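Local coordinates for protein amidohydrolase (PDB 4F0L) that probably hydrolyses a carbon-nitrogen bond as a metal-dependent deaminase of the amidohydrolase family and binds a ferric ion, at residues Phe122-His132 with Met159-Phe167; Val210-Leu218 with Thr230-His241. All blocks are in the same frame, centred on the assembly; numbering follows the deposited sequence.

Overall arrangement
Contact 1 pairs two strands, 122-129 and 160-167, linked by helix 145-157. Contact 2 follows along the chain and joins strand 210-215 to strand 238-242, with helix 223-229 between them in sequence. The two centres lie about 11 Å apart. Strands 160-167 and 210-215 are neighbours, so contact 2 carries on where contact 1 stops. Probable hydrogen bonds from Leu-163 N to Val-210 O and from Phe-167 N to Ala-214 O join them. Contact 2 brings strand 238-242 beside 210-215, consistent with consecutive strands of the TIM-type barrel expected of this family. Phe-128 of contact 1 and His-241 of contact 2 meet beside the iron.

Contact 1. Residues Phe122-His132 with Met159-Phe167; sequences FTRVGEFHYLH and MGLTLLPVF
Val-166 CG2 lies 3.4 Å from Phe-128 CD1, meeting the ring obliquely. The two residues sit on parallel strands, 122-129 and 160-167, with helix 145-157 between them in sequence: a beta-alpha-beta unit of the amidohydrolase barrel. Val-166 fills the C-terminal end, where its CB also packs at 3.5 Å against Tyr-130 CB. At the other end, Met-159 bends back so that SD sits 3.4 Å from Arg-124 N, and its CG touches Val-125 CG1.

The strand axes approach to 4.5 Å and differ by 16°. Seven backbone hydrogen bonds run from Gly-160 N to Thr-123 O at one end to Val-166 N to His-129 O at the other. The straightest is His-129 N to Leu-164 O, at 171°.

Arg-124 extends from the backbone with CG trans to N (chi1 178°), then bends at chi3. This brings NH1 to Thr-162 OG1 at 3.2 Å, somewhat out of the guanidinium plane. Gly-208 O accepts from Arg-124 NH2, and Met-380 O is a second partner of Thr-162 OG1.

Further out, Val-125, Glu-127 and His-129 lie on the face covered by helices 103-119 and 145-157, where Tyr-114, Ser-66 and Ala-68 N hold the Glu-127 carboxylate. Phe-128 points the other way, into the metal site: its ring meets those of His-65, His-67 and His-241, and its O accepts from His-67 ND1, so this strand helps to position an iron ligand. Beyond the strand, His-132 NE2 donates to Val-166 O at 2.9 Å, on a lone pair in the carbonyl plane.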
loop_
_atom_site.group_PDB
_atom_site.type_symbol
_atom_site.label_atom_id
_atom_site.label_comp_id
_atom_site.label_asym_id
_atom_site.label_seq_id
_atom_site.Cartn_x
_atom_site.Cartn_y
_atom_site.Cartn_z
ATOM N N PHE B 122 -3.235 14.918 6.257
ATOM C CA PHE B 122 -3.736 15.870 5.276
ATOM C C PHE B 122 -4.419 16.998 6.032
ATOM O O PHE B 122 -5.297 16.735 6.859
ATOM C CB PHE B 122 -4.783 15.234 4.357
ATOM C CG PHE B 122 -4.259 14.152 3.477
ATOM C CD1 PHE B 122 -3.603 14.454 2.303
ATOM C CD2 PHE B 122 -4.482 12.802 3.796
ATOM C CE1 PHE B 122 -3.187 13.446 1.449
ATOM C CE2 PHE B 122 -4.054 11.801 2.973
ATOM C CZ PHE B 122 -3.400 12.119 1.792
ATOM N N THR B 123 -4.064 18.251 5.723
ATOM C CA THR B 123 -4.554 19.431 6.451
ATOM C C THR B 123 -5.573 20.287 5.692
ATOM O O THR B 123 -6.154 21.235 6.254
ATOM C CB THR B 123 -3.383 20.318 6.865
ATOM O OG1 THR B 123 -2.522 20.580 5.736
ATOM C CG2 THR B 123 -2.569 19.614 7.977
ATOM N N ARG B 124 -5.807 19.952 4.424
ATOM C CA ARG B 124 -6.795 20.649 3.581
ATOM C C ARG B 124 -7.359 19.654 2.621
ATOM O O ARG B 124 -6.644 18.742 2.200
ATOM C CB ARG B 124 -6.192 21.838 2.792
ATOM C CG ARG B 124 -7.163 22.547 1.865
ATOM C CD ARG B 124 -6.553 23.795 1.239
ATOM N NE ARG B 124 -6.333 24.834 2.240
ATOM C CZ ARG B 124 -7.160 25.844 2.498
ATOM N NH1 ARG B 124 -8.310 25.984 1.838
ATOM N NH2 ARG B 124 -6.830 26.735 3.431
ATOM N N VAL B 125 -8.625 19.825 2.276
ATOM C CA VAL B 125 -9.225 18.971 1.297
ATOM C C VAL B 125 -9.798 19.782 0.165
ATOM O O VAL B 125 -10.360 20.859 0.371
ATOM C CB VAL B 125 -10.299 18.016 1.903
ATOM C CG1 VAL B 125 -11.456 18.791 2.539
ATOM C CG2 VAL B 125 -10.783 17.034 0.809
ATOM N N GLY B 126 -9.625 19.248 -1.037
ATOM C CA GLY B 126 -10.259 19.768 -2.248
ATOM C C GLY B 126 -11.438 18.921 -2.584
ATOM O O GLY B 126 -11.289 17.841 -3.135
ATOM N N GLU B 127 -12.609 19.348 -2.138
ATOM C CA GLU B 127 -13.830 18.577 -2.282
ATOM C C GLU B 127 -14.496 18.868 -3.628
ATOM O O GLU B 127 -15.066 19.921 -3.841
ATOM C CB GLU B 127 -14.805 18.870 -1.149
ATOM C CG GLU B 127 -16.039 17.979 -1.145
ATOM C CD GLU B 127 -15.739 16.488 -1.002
ATOM O OE1 GLU B 127 -14.782 16.112 -0.274
ATOM O OE2 GLU B 127 -16.477 15.687 -1.620
ATOM N N PHE B 128 -14.389 17.894 -4.507
ATOM C CA PHE B 128 -14.835 17.967 -5.888
ATOM C C PHE B 128 -16.262 17.434 -5.801
ATOM O O PHE B 128 -16.514 16.208 -5.886
ATOM C CB PHE B 128 -13.897 17.069 -6.721
ATOM C CG PHE B 128 -14.053 17.172 -8.215
ATOM C CD1 PHE B 128 -15.068 16.490 -8.872
ATOM C CD2 PHE B 128 -13.122 17.832 -8.967
ATOM C CE1 PHE B 128 -15.169 16.520 -10.272
ATOM C CE2 PHE B 128 -13.208 17.868 -10.350
ATOM C CZ PHE B 128 -14.234 17.207 -11.007
ATOM N N HIS B 129 -17.182 18.378 -5.625
ATOM C CA HIS B 129 -18.483 18.106 -5.064
ATOM C C HIS B 129 -19.589 18.101 -6.095
ATOM O O HIS B 129 -19.964 19.175 -6.615
ATOM C CB HIS B 129 -18.786 19.195 -4.035
ATOM C CG HIS B 129 -20.154 19.091 -3.450
ATOM N ND1 HIS B 129 -20.562 18.000 -2.794
ATOM C CD2 HIS B 129 -21.231 19.980 -3.459
ATOM C CE1 HIS B 129 -21.827 18.183 -2.371
ATOM N NE2 HIS B 129 -22.240 19.392 -2.782
ATOM N N TYR B 130 -20.122 16.930 -6.403
ATOM C CA TYR B 130 -21.179 16.856 -7.422
ATOM C C TYR B 130 -22.523 16.303 -6.958
ATOM O O TYR B 130 -23.434 16.173 -7.760
ATOM C CB TYR B 130 -20.707 16.112 -8.685
ATOM C CG TYR B 130 -20.218 14.697 -8.539
ATOM C CD1 TYR B 130 -21.103 13.624 -8.495
ATOM C CD2 TYR B 130 -18.861 14.411 -8.557
ATOM C CE1 TYR B 130 -20.646 12.314 -8.408
ATOM C CE2 TYR B 130 -18.397 13.102 -8.486
ATOM C CZ TYR B 130 -19.285 12.066 -8.417
ATOM O OH TYR B 130 -18.816 10.775 -8.346
ATOM N N LEU B 131 -22.644 15.981 -5.680
ATOM C CA LEU B 131 -23.860 15.428 -5.162
ATOM C C LEU B 131 -24.702 16.595 -4.654
ATOM O O LEU B 131 -24.605 16.994 -3.481
ATOM C CB LEU B 131 -23.538 14.442 -4.059
ATOM C CG LEU B 131 -24.709 13.741 -3.405
ATOM C CD1 LEU B 131 -25.597 13.041 -4.421
ATOM C CD2 LEU B 131 -24.158 12.783 -2.337
ATOM N N HIS B 132 -25.509 17.166 -5.556
ATOM C CA HIS B 132 -26.161 18.451 -5.292
ATOM C C HIS B 132 -27.583 18.373 -4.820
ATOM O O HIS B 132 -27.930 18.971 -3.813
ATOM C CB HIS B 132 -26.146 19.327 -6.540
ATOM C CG HIS B 132 -24.771 19.705 -7.012
ATOM N ND1 HIS B 132 -23.875 20.325 -6.212
ATOM C CD2 HIS B 132 -24.165 19.586 -8.271
ATOM C CE1 HIS B 132 -22.752 20.577 -6.924
ATOM N NE2 HIS B 132 -22.922 20.107 -8.173
ATOM N N MET B 159 -10.857 20.765 9.450
ATOM C CA MET B 159 -10.146 20.505 8.195
ATOM C C MET B 159 -10.233 21.736 7.274
ATOM O O MET B 159 -11.299 22.358 7.171
ATOM C CB MET B 159 -10.799 19.308 7.496
ATOM C CG MET B 159 -10.377 19.103 6.052
ATOM S SD MET B 159 -8.629 18.673 5.925
ATOM C CE MET B 159 -8.807 16.888 5.985
ATOM N N GLY B 160 -9.110 22.098 6.633
ATOM C CA GLY B 160 -9.105 23.224 5.673
ATOM C C GLY B 160 -9.912 22.803 4.464
ATOM O O GLY B 160 -9.923 21.636 4.133
ATOM N N LEU B 161 -10.607 23.735 3.827
ATOM C CA LEU B 161 -11.508 23.395 2.708
ATOM C C LEU B 161 -11.288 24.303 1.496
ATOM O O LEU B 161 -11.428 25.520 1.579
ATOM C CB LEU B 161 -12.973 23.515 3.161
ATOM C CG LEU B 161 -14.068 23.221 2.111
ATOM C CD1 LEU B 161 -13.946 21.813 1.530
ATOM C CD2 LEU B 161 -15.450 23.425 2.752
ATOM N N THR B 162 -10.929 23.692 0.388
ATOM C CA THR B 162 -11.133 24.274 -0.902
ATOM C C THR B 162 -12.303 23.556 -1.539
ATOM O O THR B 162 -12.201 22.403 -1.966
ATOM C CB THR B 162 -9.870 24.181 -1.767
ATOM O OG1 THR B 162 -8.829 24.939 -1.147
ATOM C CG2 THR B 162 -10.135 24.687 -3.158
ATOM N N LEU B 163 -13.424 24.240 -1.610
ATOM C CA LEU B 163 -14.662 23.648 -2.080
ATOM C C LEU B 163 -14.800 23.911 -3.563
ATOM O O LEU B 163 -14.654 25.050 -4.010
ATOM C CB LEU B 163 -15.850 24.228 -1.321
ATOM C CG LEU B 163 -17.262 23.792 -1.700
ATOM C CD1 LEU B 163 -17.486 22.324 -1.323
ATOM C CD2 LEU B 163 -18.241 24.712 -0.977
ATOM N N LEU B 164 -15.053 22.842 -4.321
ATOM C CA LEU B 164 -15.058 22.899 -5.780
ATOM C C LEU B 164 -16.386 22.294 -6.310
ATOM O O LEU B 164 -16.440 21.124 -6.715
ATOM C CB LEU B 164 -13.852 22.118 -6.311
ATOM C CG LEU B 164 -12.473 22.618 -5.841
ATOM C CD1 LEU B 164 -11.417 21.549 -6.118
ATOM C CD2 LEU B 164 -12.066 23.961 -6.447
ATOM N N PRO B 165 -17.470 23.055 -6.223
ATOM C CA PRO B 165 -18.749 22.535 -6.716
ATOM C C PRO B 165 -18.631 22.201 -8.191
ATOM O O PRO B 165 -18.079 22.994 -8.964
ATOM C CB PRO B 165 -19.708 23.716 -6.499
ATOM C CG PRO B 165 -19.094 24.490 -5.372
ATOM C CD PRO B 165 -17.629 24.420 -5.696
ATOM N N VAL B 166 -19.167 21.053 -8.566
ATOM C CA VAL B 166 -19.023 20.500 -9.901
ATOM C C VAL B 166 -20.180 20.906 -10.860
ATOM O O VAL B 166 -21.404 20.864 -10.511
ATOM C CB VAL B 166 -18.961 18.967 -9.818
ATOM C CG1 VAL B 166 -18.930 18.319 -11.217
ATOM C CG2 VAL B 166 -17.728 18.534 -9.017
ATOM N N PHE B 167 -19.777 21.330 -12.044
ATOM C CA PHE B 167 -20.717 21.592 -13.106
ATOM C C PHE B 167 -20.797 20.348 -13.962
ATOM O O PHE B 167 -19.778 19.883 -14.477
ATOM C CB PHE B 167 -20.327 22.793 -13.977
ATOM C CG PHE B 167 -21.320 23.029 -15.075
ATOM C CD1 PHE B 167 -22.511 23.679 -14.811
ATOM C CD2 PHE B 167 -21.130 22.460 -16.322
ATOM C CE1 PHE B 167 -23.471 23.837 -15.795
ATOM C CE2 PHE B 167 -22.076 22.597 -17.311
ATOM C CZ PHE B 167 -23.255 23.294 -17.046
#

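Contact 2. Residues Val210-Leu218 with Thr230-His241; sequences VLGVAPHSL and TQLLPDAPVHIH. With FE (Fe (III) ion), chain E.
His-241 N donates to His-216 O at 3.0 Å, from above the carbonyl plane. The two rings also meet: the edge of His-241 faces the His-216 ring, with ND1 over it towards the rim and the planes at 73°. His-241 CG is anti to the carbonyl carbon (chi1 -69°), which sets this edge over His-216 and carries NE2 to the iron, at 2.4 Å. His-65, His-67, Asp-329 and two waters complete the site. At the rim of the His-216 ring, ND1 and Ser-217 OG share a hydrogen bond. Ala-220 N donates to this OG.

Two straighter backbone bonds tie the segments at Val-213. Val-213 N donates to Pro-237 O, and Val-213 O accepts from His-239 N at 3.0 Å. This is the step from strand 210-215 to strand 238-242 in the barrel wall, with helix 223-229 between them in sequence. Pro-215 has no N-H to give to His-239 O. That oxygen instead receives a CA-H contact from Ala-214, at 3.1 Å. A water bridges the far end, accepting from Leu-218 N and donating to His-241 O, both at 2.7 Å.

The turn before the second strand is tied by Ala-236 N to Leu-233 O. Arg-273 bonds to the carbonyls of Leu-233, Thr-230 and Ala-236, while His-239 NE2 is paired with Ala-379 O. Among the apolar groups, Ile-240 CD1 lies 4.1 Å from both Pro-215 CB and Leu-218 CD2.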
loop_
_atom_site.group_PDB
_atom_site.type_symbol
_atom_site.label_atom_id
_atom_site.label_comp_id
_atom_site.label_asym_id
_atom_site.label_seq_id
_atom_site.Cartn_x
_atom_site.Cartn_y
_atom_site.Cartn_z
ATOM N N VAL B 210 -11.362 28.272 0.426
ATOM C CA VAL B 210 -11.291 28.722 -0.937
ATOM C C VAL B 210 -12.480 28.141 -1.694
ATOM O O VAL B 210 -12.865 26.994 -1.450
ATOM C CB VAL B 210 -9.951 28.301 -1.581
ATOM C CG1 VAL B 210 -9.937 28.688 -3.066
ATOM C CG2 VAL B 210 -8.776 28.985 -0.861
ATOM N N LEU B 211 -13.089 28.935 -2.572
ATOM C CA LEU B 211 -14.218 28.460 -3.406
ATOM C C LEU B 211 -13.812 28.557 -4.859
ATOM O O LEU B 211 -13.564 29.671 -5.364
ATOM C CB LEU B 211 -15.493 29.283 -3.163
ATOM C CG LEU B 211 -16.763 28.962 -3.981
ATOM C CD1 LEU B 211 -17.229 27.541 -3.681
ATOM C CD2 LEU B 211 -17.886 29.968 -3.720
ATOM N N GLY B 212 -13.725 27.402 -5.533
ATOM C CA GLY B 212 -13.460 27.370 -6.962
ATOM C C GLY B 212 -14.612 26.692 -7.704
ATOM O O GLY B 212 -15.714 26.595 -7.163
ATOM N N VAL B 213 -14.357 26.227 -8.918
ATOM C CA VAL B 213 -15.357 25.512 -9.728
ATOM C C VAL B 213 -14.751 24.260 -10.354
ATOM O O VAL B 213 -13.533 24.182 -10.552
ATOM C CB VAL B 213 -15.952 26.399 -10.844
ATOM C CG1 VAL B 213 -16.540 27.703 -10.261
ATOM C CG2 VAL B 213 -14.896 26.686 -11.896
ATOM N N ALA B 214 -15.604 23.266 -10.608
ATOM C CA ALA B 214 -15.160 21.964 -11.084
ATOM C C ALA B 214 -16.066 21.509 -12.236
ATOM O O ALA B 214 -16.989 20.742 -12.022
ATOM C CB ALA B 214 -15.164 20.929 -9.958
ATOM N N PRO B 215 -15.786 21.976 -13.468
ATOM C CA PRO B 215 -16.398 21.282 -14.591
ATOM C C PRO B 215 -16.061 19.803 -14.527
ATOM O O PRO B 215 -14.891 19.430 -14.369
ATOM C CB PRO B 215 -15.760 21.945 -15.820
ATOM C CG PRO B 215 -14.580 22.709 -15.314
ATOM C CD PRO B 215 -14.886 23.059 -13.890
ATOM N N HIS B 216 -17.062 18.945 -14.595
ATOM C CA HIS B 216 -16.807 17.530 -14.275
ATOM C C HIS B 216 -15.755 16.888 -15.149
ATOM O O HIS B 216 -14.791 16.296 -14.661
ATOM C CB HIS B 216 -18.078 16.725 -14.368
ATOM C CG HIS B 216 -17.888 15.289 -14.021
ATOM N ND1 HIS B 216 -17.645 14.338 -14.958
ATOM C CD2 HIS B 216 -17.859 14.654 -12.790
ATOM C CE1 HIS B 216 -17.484 13.143 -14.345
ATOM N NE2 HIS B 216 -17.613 13.335 -13.021
ATOM N N SER B 217 -15.943 17.025 -16.449
ATOM C CA SER B 217 -15.093 16.376 -17.459
ATOM C C SER B 217 -15.509 16.904 -18.805
ATOM O O SER B 217 -16.563 17.566 -18.926
ATOM C CB SER B 217 -15.304 14.865 -17.458
ATOM O OG SER B 217 -16.621 14.582 -17.878
ATOM N N LEU B 218 -14.737 16.576 -19.827
ATOM C CA LEU B 218 -15.068 17.046 -21.158
ATOM C C LEU B 218 -16.349 16.413 -21.700
ATOM O O LEU B 218 -17.030 17.011 -22.521
ATOM C CB LEU B 218 -13.899 16.839 -22.120
ATOM C CG LEU B 218 -12.640 17.657 -21.769
ATOM C CD1 LEU B 218 -11.494 17.278 -22.701
ATOM C CD2 LEU B 218 -12.906 19.160 -21.775
ATOM N N THR B 230 -16.013 28.606 -16.013
ATOM C CA THR B 230 -14.641 28.968 -15.656
ATOM C C THR B 230 -14.395 30.499 -15.657
ATOM O O THR B 230 -13.292 30.965 -15.378
ATOM C CB THR B 230 -13.633 28.206 -16.550
ATOM O OG1 THR B 230 -13.867 28.508 -17.921
ATOM C CG2 THR B 230 -13.817 26.708 -16.394
ATOM N N GLN B 231 -15.441 31.271 -15.948
ATOM C CA GLN B 231 -15.399 32.719 -15.875
ATOM C C GLN B 231 -16.099 33.231 -14.613
ATOM O O GLN B 231 -15.987 34.410 -14.296
ATOM C CB GLN B 231 -16.024 33.351 -17.158
ATOM N N LEU B 232 -16.787 32.361 -13.873
ATOM C CA LEU B 232 -17.544 32.821 -12.699
ATOM C C LEU B 232 -16.674 33.431 -11.622
ATOM O O LEU B 232 -17.037 34.443 -11.035
ATOM C CB LEU B 232 -18.349 31.689 -12.056
ATOM C CG LEU B 232 -19.624 31.247 -12.737
ATOM C CD1 LEU B 232 -20.203 30.102 -11.909
ATOM C CD2 LEU B 232 -20.641 32.399 -12.921
ATOM N N LEU B 233 -15.546 32.788 -11.340
ATOM C CA LEU B 233 -14.643 33.183 -10.284
ATOM C C LEU B 233 -13.235 33.111 -10.893
ATOM O O LEU B 233 -12.498 32.137 -10.673
ATOM C CB LEU B 233 -14.780 32.242 -9.070
ATOM C CG LEU B 233 -16.135 32.271 -8.334
ATOM C CD1 LEU B 233 -16.309 31.061 -7.400
ATOM C CD2 LEU B 233 -16.381 33.611 -7.612
ATOM N N PRO B 234 -12.880 34.130 -11.698
ATOM C CA PRO B 234 -11.667 34.082 -12.506
ATOM C C PRO B 234 -10.386 34.033 -11.701
ATOM O O PRO B 234 -9.360 33.650 -12.238
ATOM C CB PRO B 234 -11.746 35.361 -13.349
ATOM C CG PRO B 234 -12.661 36.284 -12.578
ATOM C CD PRO B 234 -13.652 35.374 -11.920
ATOM N N ASP B 235 -10.429 34.390 -10.424
ATOM C CA ASP B 235 -9.213 34.345 -9.619
ATOM C C ASP B 235 -9.130 33.103 -8.738
ATOM O O ASP B 235 -8.208 32.971 -7.942
ATOM C CB ASP B 235 -9.088 35.599 -8.773
ATOM C CG ASP B 235 -9.055 36.865 -9.631
ATOM O OD1 ASP B 235 -8.305 36.887 -10.634
ATOM O OD2 ASP B 235 -9.778 37.820 -9.303
ATOM N N ALA B 236 -10.066 32.185 -8.879
ATOM C CA ALA B 236 -10.105 31.022 -7.998
ATOM C C ALA B 236 -9.801 29.770 -8.832
ATOM O O ALA B 236 -9.889 29.808 -10.063
ATOM C CB ALA B 236 -11.482 30.927 -7.332
ATOM N N PRO B 237 -9.482 28.651 -8.166
ATOM C CA PRO B 237 -9.194 27.427 -8.927
ATOM C C PRO B 237 -10.267 26.880 -9.880
ATOM O O PRO B 237 -11.462 27.041 -9.645
ATOM C CB PRO B 237 -8.901 26.381 -7.835
ATOM C CG PRO B 237 -8.406 27.186 -6.668
ATOM C CD PRO B 237 -9.172 28.497 -6.736
ATOM N N VAL B 238 -9.792 26.199 -10.917
ATOM C CA VAL B 238 -10.626 25.384 -11.794
ATOM C C VAL B 238 -10.058 23.942 -11.804
ATOM O O VAL B 238 -8.887 23.740 -12.111
ATOM C CB VAL B 238 -10.604 25.934 -13.223
ATOM C CG1 VAL B 238 -11.452 25.065 -14.178
ATOM C CG2 VAL B 238 -11.035 27.398 -13.236
ATOM N N HIS B 239 -10.882 22.970 -11.443
ATOM C CA HIS B 239 -10.518 21.549 -11.500
ATOM C C HIS B 239 -11.402 20.826 -12.477
ATOM O O HIS B 239 -12.589 21.162 -12.615
ATOM C CB HIS B 239 -10.665 20.911 -10.138
ATOM C CG HIS B 239 -9.614 21.318 -9.159
ATOM N ND1 HIS B 239 -9.061 20.435 -8.281
ATOM C CD2 HIS B 239 -9.044 22.553 -8.886
ATOM C CE1 HIS B 239 -8.153 21.056 -7.547
ATOM N NE2 HIS B 239 -8.135 22.353 -7.902
ATOM N N ILE B 240 -10.841 19.832 -13.152
ATOM C CA ILE B 240 -11.577 19.036 -14.141
ATOM C C ILE B 240 -10.964 17.657 -14.247
ATOM O O ILE B 240 -9.754 17.548 -14.271
ATOM C CB ILE B 240 -11.560 19.748 -15.524
ATOM C CG1 ILE B 240 -12.325 18.959 -16.582
ATOM C CG2 ILE B 240 -10.134 19.999 -16.009
ATOM C CD1 ILE B 240 -12.807 19.792 -17.754
ATOM N N HIS B 241 -11.788 16.605 -14.343
ATOM C CA HIS B 241 -11.278 15.263 -14.661
ATOM C C HIS B 241 -10.882 15.255 -16.111
ATOM O O HIS B 241 -11.681 15.614 -16.961
ATOM C CB HIS B 241 -12.339 14.142 -14.524
ATOM C CG HIS B 241 -12.787 13.823 -13.110
ATOM N ND1 HIS B 241 -14.095 13.839 -12.741
ATOM C CD2 HIS B 241 -12.070 13.370 -11.994
ATOM C CE1 HIS B 241 -14.197 13.472 -11.429
ATOM N NE2 HIS B 241 -12.958 13.192 -10.979
HETATM FE FE FE E . -12.578 11.898 -9.047
HETATM O O HOH W 1 -12.492 15.113 -19.514
HETATM O O HOH W 2 -11.490 10.436 -10.233
HETATM O O HOH W 3 -14.025 10.235 -9.612
#